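Local coordinates for protein carbohydrate kinase (Agrobacterium tumefaciens, PDB 2NWH) that probably phosphorylates a sugar or related hydroxyl-bearing substrate at the expense of ATP, as a carbohydrate kinase of the pfkB (ribokinase-like) family, at residues A[57-62]-A[129-134]; A[138-143]-A[150-155]. All coordinates share one frame; numbering follows the deposited sequence.

Contact 1. Residues A[57-62]-A[129-134]; sequences RIIAPR and REAIIA
Ala131 turns its methyl group from the helix toward strand 55-63, where two side chains of alternate strand residues receive it. The tight part is at the Arg57 guanidinium: the methyl covers one of its faces, 3.3 Å above the plane and offset toward the rim, with Ala131 CB 3.4 Å from Arg57 NH1. Arg57 reaches this far because its chain is fully extended, CG anti to the backbone N (chi1 169°). The touch on Ile59 is longer, buried and apolar, with Ala131 CB 4.0 Å from Ile59 CD1. Helix 126-134 thus packs on one face of the large, mostly parallel sheet of the ribokinase-like fold, in which strand 55-63 runs between strands 81-87 and 5-9; Leu7 of strand 5-9 also touches Arg57, Ile59 and Ala131. Arg57 itself is partly exposed. No hydrogen bond or salt bridge crosses from its guanidinium to the helix; NE instead bonds to Thr83 OG1 on strand 81-87, which probably helps to fix the turn of the guanidinium. On the solvent side, Ala134 is exposed with its CB directed toward the strand but not touching it, and Glu130 is exposed as well.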
loop_
_atom_site.group_PDB
_atom_site.type_symbol
_atom_site.label_atom_id
_atom_site.label_comp_id
_atom_site.label_asym_id
_atom_site.label_seq_id
_atom_site.Cartn_x
_atom_site.Cartn_y
_atom_site.Cartn_z
ATOM N N ARG A 57 3.209 9.481 -9.574
ATOM C CA ARG A 57 4.591 9.850 -9.235
ATOM C C ARG A 57 4.864 9.377 -7.796
ATOM O O ARG A 57 3.946 9.381 -6.949
ATOM C CB ARG A 57 4.780 11.375 -9.364
ATOM C CG ARG A 57 6.089 11.912 -8.776
ATOM C CD ARG A 57 6.125 13.410 -8.918
ATOM N NE ARG A 57 7.383 14.011 -8.458
ATOM C CZ ARG A 57 7.605 15.326 -8.461
ATOM N NH1 ARG A 57 6.645 16.155 -8.823
ATOM N NH2 ARG A 57 8.767 15.812 -8.062
ATOM N N ILE A 58 6.095 8.957 -7.515
ATOM C CA ILE A 58 6.459 8.561 -6.129
ATOM C C ILE A 58 7.723 9.291 -5.644
ATOM O O ILE A 58 8.682 9.465 -6.401
ATOM C CB ILE A 58 6.597 7.008 -5.933
ATOM C CG1 ILE A 58 6.834 6.656 -4.438
ATOM C CG2 ILE A 58 7.727 6.376 -6.869
ATOM C CD1 ILE A 58 6.598 5.157 -4.152
ATOM N N ILE A 59 7.713 9.682 -4.372
ATOM C CA ILE A 59 8.891 10.218 -3.698
ATOM C C ILE A 59 9.191 9.250 -2.542
ATOM O O ILE A 59 8.384 9.129 -1.583
ATOM C CB ILE A 59 8.606 11.606 -3.125
ATOM C CG1 ILE A 59 8.235 12.592 -4.228
ATOM C CG2 ILE A 59 9.902 12.197 -2.385
ATOM C CD1 ILE A 59 7.655 13.950 -3.622
ATOM N N ALA A 60 10.306 8.514 -2.681
ATOM C CA ALA A 60 10.779 7.626 -1.620
ATOM C C ALA A 60 12.258 7.886 -1.309
ATOM O O ALA A 60 13.045 8.131 -2.243
ATOM C CB ALA A 60 10.595 6.204 -2.035
ATOM N N PRO A 61 12.655 7.780 -0.031
ATOM C CA PRO A 61 14.097 7.852 0.314
ATOM C C PRO A 61 14.809 6.769 -0.480
ATOM O O PRO A 61 14.282 5.651 -0.639
ATOM C CB PRO A 61 14.122 7.560 1.814
ATOM C CG PRO A 61 12.784 8.125 2.315
ATOM C CD PRO A 61 11.835 7.579 1.187
ATOM N N ARG A 62 15.947 7.113 -1.064
ATOM C CA ARG A 62 16.634 6.210 -1.980
ATOM C C ARG A 62 18.138 6.327 -1.711
ATOM O O ARG A 62 18.642 7.416 -1.479
ATOM C CB ARG A 62 16.355 6.641 -3.407
ATOM C CG ARG A 62 17.035 5.866 -4.506
ATOM C CD ARG A 62 16.470 4.419 -4.685
ATOM N NE ARG A 62 14.984 4.438 -4.799
ATOM C CZ ARG A 62 14.294 4.842 -5.872
ATOM N NH1 ARG A 62 14.893 5.248 -6.993
ATOM N NH2 ARG A 62 12.964 4.849 -5.815
ATOM N N ARG A 129 6.554 20.490 -1.718
ATOM C CA ARG A 129 5.275 21.227 -1.768
ATOM C C ARG A 129 4.783 21.413 -3.195
ATOM O O ARG A 129 3.610 21.273 -3.452
ATOM C CB ARG A 129 5.341 22.583 -1.072
ATOM C CG ARG A 129 3.929 23.071 -0.705
ATOM C CD ARG A 129 3.966 24.343 0.070
ATOM N NE ARG A 129 2.630 24.614 0.560
ATOM C CZ ARG A 129 2.278 24.489 1.829
ATOM N NH1 ARG A 129 1.032 24.776 2.206
ATOM N NH2 ARG A 129 3.184 24.121 2.722
ATOM N N GLU A 130 5.684 21.700 -4.120
ATOM C CA GLU A 130 5.335 21.842 -5.523
ATOM C C GLU A 130 4.881 20.486 -6.136
ATOM O O GLU A 130 3.973 20.444 -6.959
ATOM C CB GLU A 130 6.536 22.386 -6.288
ATOM C CG GLU A 130 6.831 23.840 -5.880
ATOM C CD GLU A 130 8.047 24.417 -6.565
ATOM O OE1 GLU A 130 8.579 23.826 -7.520
ATOM O OE2 GLU A 130 8.454 25.503 -6.139
ATOM N N ALA A 131 5.524 19.401 -5.747
ATOM C CA ALA A 131 5.034 18.074 -6.181
ATOM C C ALA A 131 3.592 17.883 -5.743
ATOM O O ALA A 131 2.712 17.402 -6.541
ATOM C CB ALA A 131 5.946 16.927 -5.614
ATOM N N ILE A 132 3.329 18.248 -4.488
ATOM C CA ILE A 132 1.967 18.161 -3.921
ATOM C C ILE A 132 0.965 19.017 -4.728
ATOM O O ILE A 132 -0.117 18.540 -5.115
ATOM C CB ILE A 132 1.961 18.477 -2.388
ATOM C CG1 ILE A 132 2.746 17.363 -1.642
ATOM C CG2 ILE A 132 0.512 18.620 -1.852
ATOM C CD1 ILE A 132 2.980 17.583 -0.178
ATOM N N ILE A 133 1.361 20.250 -5.049
ATOM C CA ILE A 133 0.461 21.174 -5.735
ATOM C C ILE A 133 0.179 20.693 -7.171
ATOM O O ILE A 133 -0.907 20.957 -7.747
ATOM C CB ILE A 133 1.052 22.617 -5.727
ATOM C CG1 ILE A 133 0.979 23.205 -4.306
ATOM C CG2 ILE A 133 0.313 23.512 -6.753
ATOM C CD1 ILE A 133 1.815 24.528 -4.129
ATOM N N ALA A 134 1.154 19.994 -7.750
ATOM C CA ALA A 134 1.011 19.437 -9.099
ATOM C C ALA A 134 0.112 18.191 -9.125
ATOM O O ALA A 134 -0.311 17.738 -10.213
ATOM C CB ALA A 134 2.363 19.090 -9.671
#

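Contact 2. Residues A[138-143]-A[150-155]; sequences LLCDAN and TALGLI
Leu152 enters from the helix with its branched end pointing at the strand, and its two methyls part toward different residues. CD2 takes Cys140: it rests 3.6 Å from Cys140 CB and 4.1 Å from Cys140 SG, lying against the CB-SG bond with its closer approach at the CB end. The other branch serves Leu138, with Leu152 CD1 at 4.4 Å from Leu138 CD1, a looser methyl-to-methyl approach. Leu152 spans both because its CG stands anti to the backbone N (chi1 -176°), which carries the fork away from the helix. Cys140 places SG between its own backbone N and carbonyl carbon (chi1 66°), a rotamer that sets the sulfur beside Leu152 CD2 as the more distant of the two Cys140 atoms. Strand 137-141 and helix 146-158 are the first two elements of a beta-alpha-beta unit completed by strand 163-166, and the contact is the apolar packing of that helix on its own strand. Leu138 and Cys140, two residues apart, face the helix, whereas the intervening Leu139 points to the other side of the sheet. Leu163 on the third element touches both Leu138 and Cys140, and Leu123 of helix 120-123 reaches Leu152. At the C-terminal end of the strand the chemistry becomes polar: Asp141 OD1 accepts the backbone N of Asn143 at 2.9 Å, approached from above the carboxylate plane, and closes an Asx turn. The second oxygen, OD2, accepts hydrogen bonds from the backbone N atoms of Gly11 and Gly42.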
loop_
_atom_site.group_PDB
_atom_site.type_symbol
_atom_site.label_atom_id
_atom_site.label_comp_id
_atom_site.label_asym_id
_atom_site.label_seq_id
_atom_site.Cartn_x
_atom_site.Cartn_y
_atom_site.Cartn_z
ATOM N N LEU A 138 -3.109 12.486 -2.874
ATOM C CA LEU A 138 -1.879 12.033 -2.195
ATOM C C LEU A 138 -2.076 10.662 -1.582
ATOM O O LEU A 138 -3.201 10.319 -1.119
ATOM C CB LEU A 138 -1.479 12.992 -1.069
ATOM C CG LEU A 138 -1.362 14.476 -1.471
ATOM C CD1 LEU A 138 -1.026 15.312 -0.258
ATOM C CD2 LEU A 138 -0.351 14.691 -2.607
ATOM N N LEU A 139 -0.982 9.893 -1.550
ATOM C CA LEU A 139 -1.000 8.623 -0.861
ATOM C C LEU A 139 0.278 8.492 -0.069
ATOM O O LEU A 139 1.368 8.682 -0.613
ATOM C CB LEU A 139 -1.124 7.448 -1.859
ATOM C CG LEU A 139 -0.936 6.027 -1.239
ATOM C CD1 LEU A 139 -2.043 5.696 -0.191
ATOM C CD2 LEU A 139 -0.874 4.960 -2.373
ATOM N N CYS A 140 0.174 8.108 1.196
ATOM C CA CYS A 140 1.400 7.871 1.947
ATOM C C CYS A 140 1.327 6.493 2.575
ATOM O O CYS A 140 0.265 5.827 2.548
ATOM C CB CYS A 140 1.588 8.964 3.021
ATOM S SG CYS A 140 0.320 8.936 4.366
ATOM N N ASP A 141 2.436 6.067 3.154
ATOM C CA ASP A 141 2.377 4.899 3.984
ATOM C C ASP A 141 3.109 5.175 5.298
ATOM O O ASP A 141 3.838 6.181 5.449
ATOM C CB ASP A 141 2.843 3.641 3.280
ATOM C CG ASP A 141 4.349 3.639 3.020
ATOM O OD1 ASP A 141 5.098 4.284 3.793
ATOM O OD2 ASP A 141 4.781 2.980 2.058
ATOM N N ALA A 142 2.888 4.267 6.243
ATOM C CA ALA A 142 3.374 4.477 7.586
ATOM C C ALA A 142 4.845 4.057 7.736
ATOM O O ALA A 142 5.332 3.930 8.868
ATOM C CB ALA A 142 2.427 3.764 8.618
ATOM N N ASN A 143 5.555 3.869 6.608
ATOM C CA ASN A 143 7.025 3.748 6.632
ATOM C C ASN A 143 7.700 5.071 6.978
ATOM O O ASN A 143 8.845 5.100 7.477
ATOM C CB ASN A 143 7.604 3.264 5.296
ATOM C CG ASN A 143 7.386 1.803 5.055
ATOM O OD1 ASN A 143 6.803 1.406 4.030
ATOM N ND2 ASN A 143 7.839 0.978 5.994
ATOM N N THR A 150 2.354 13.487 10.337
ATOM C CA THR A 150 1.542 14.626 10.794
ATOM C C THR A 150 1.741 15.897 9.935
ATOM O O THR A 150 0.746 16.568 9.553
ATOM C CB THR A 150 1.839 14.917 12.257
ATOM O OG1 THR A 150 1.797 13.683 12.985
ATOM C CG2 THR A 150 0.833 15.934 12.855
ATOM N N ALA A 151 3.007 16.222 9.621
ATOM C CA ALA A 151 3.316 17.394 8.810
ATOM C C ALA A 151 2.705 17.278 7.423
ATOM O O ALA A 151 2.184 18.280 6.899
ATOM C CB ALA A 151 4.823 17.613 8.702
ATOM N N LEU A 152 2.781 16.069 6.857
ATOM C CA LEU A 152 2.131 15.743 5.568
ATOM C C LEU A 152 0.619 15.995 5.630
ATOM O O LEU A 152 0.050 16.628 4.724
ATOM C CB LEU A 152 2.388 14.285 5.142
ATOM C CG LEU A 152 1.810 13.946 3.767
ATOM C CD1 LEU A 152 2.231 14.948 2.640
ATOM C CD2 LEU A 152 2.065 12.470 3.391
ATOM N N GLY A 153 -0.025 15.515 6.697
ATOM C CA GLY A 153 -1.441 15.831 6.929
ATOM C C GLY A 153 -1.747 17.355 6.926
ATOM O O GLY A 153 -2.675 17.820 6.234
ATOM N N LEU A 154 -0.952 18.148 7.648
ATOM C CA LEU A 154 -1.101 19.634 7.599
ATOM C C LEU A 154 -0.962 20.238 6.170
ATOM O O LEU A 154 -1.737 21.116 5.782
ATOM C CB LEU A 154 -0.125 20.317 8.546
ATOM C CG LEU A 154 -0.516 20.704 9.982
ATOM C CD1 LEU A 154 -1.090 19.572 10.768
ATOM C CD2 LEU A 154 0.702 21.238 10.722
ATOM N N ILE A 155 0.008 19.749 5.395
ATOM C CA ILE A 155 0.236 20.233 4.025
ATOM C C ILE A 155 -0.929 19.885 3.112
ATOM O O ILE A 155 -1.415 20.739 2.374
ATOM C CB ILE A 155 1.547 19.704 3.414
ATOM C CG1 ILE A 155 2.755 20.255 4.163
ATOM C CG2 ILE A 155 1.644 20.119 1.951
ATOM C CD1 ILE A 155 4.108 19.646 3.679
#

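Overall arrangement
Both contacts seat a helix on the large sheet, and their centres lie 11 Å apart. Both are buried. Contact 2 is apolar across its two segments and joins neighbours in the chain; contact 1 joins segments 67 residues apart and is the one that reaches toward the surface, at its partly exposed arginine, Arg57. They do not share strands: contact 1 uses strand 55-63, contact 2 strand 137-141, with strand 5-9 between them. Ile132 connects the two, since helix 126-134 directs Ala131 to contact 1 and Ile132 to contact 2, where Ile132 CD1 meets Ile155 CG2 at 3.6 Å and Ile132 CG2 meets Leu138 CD1 at 4.0 Å.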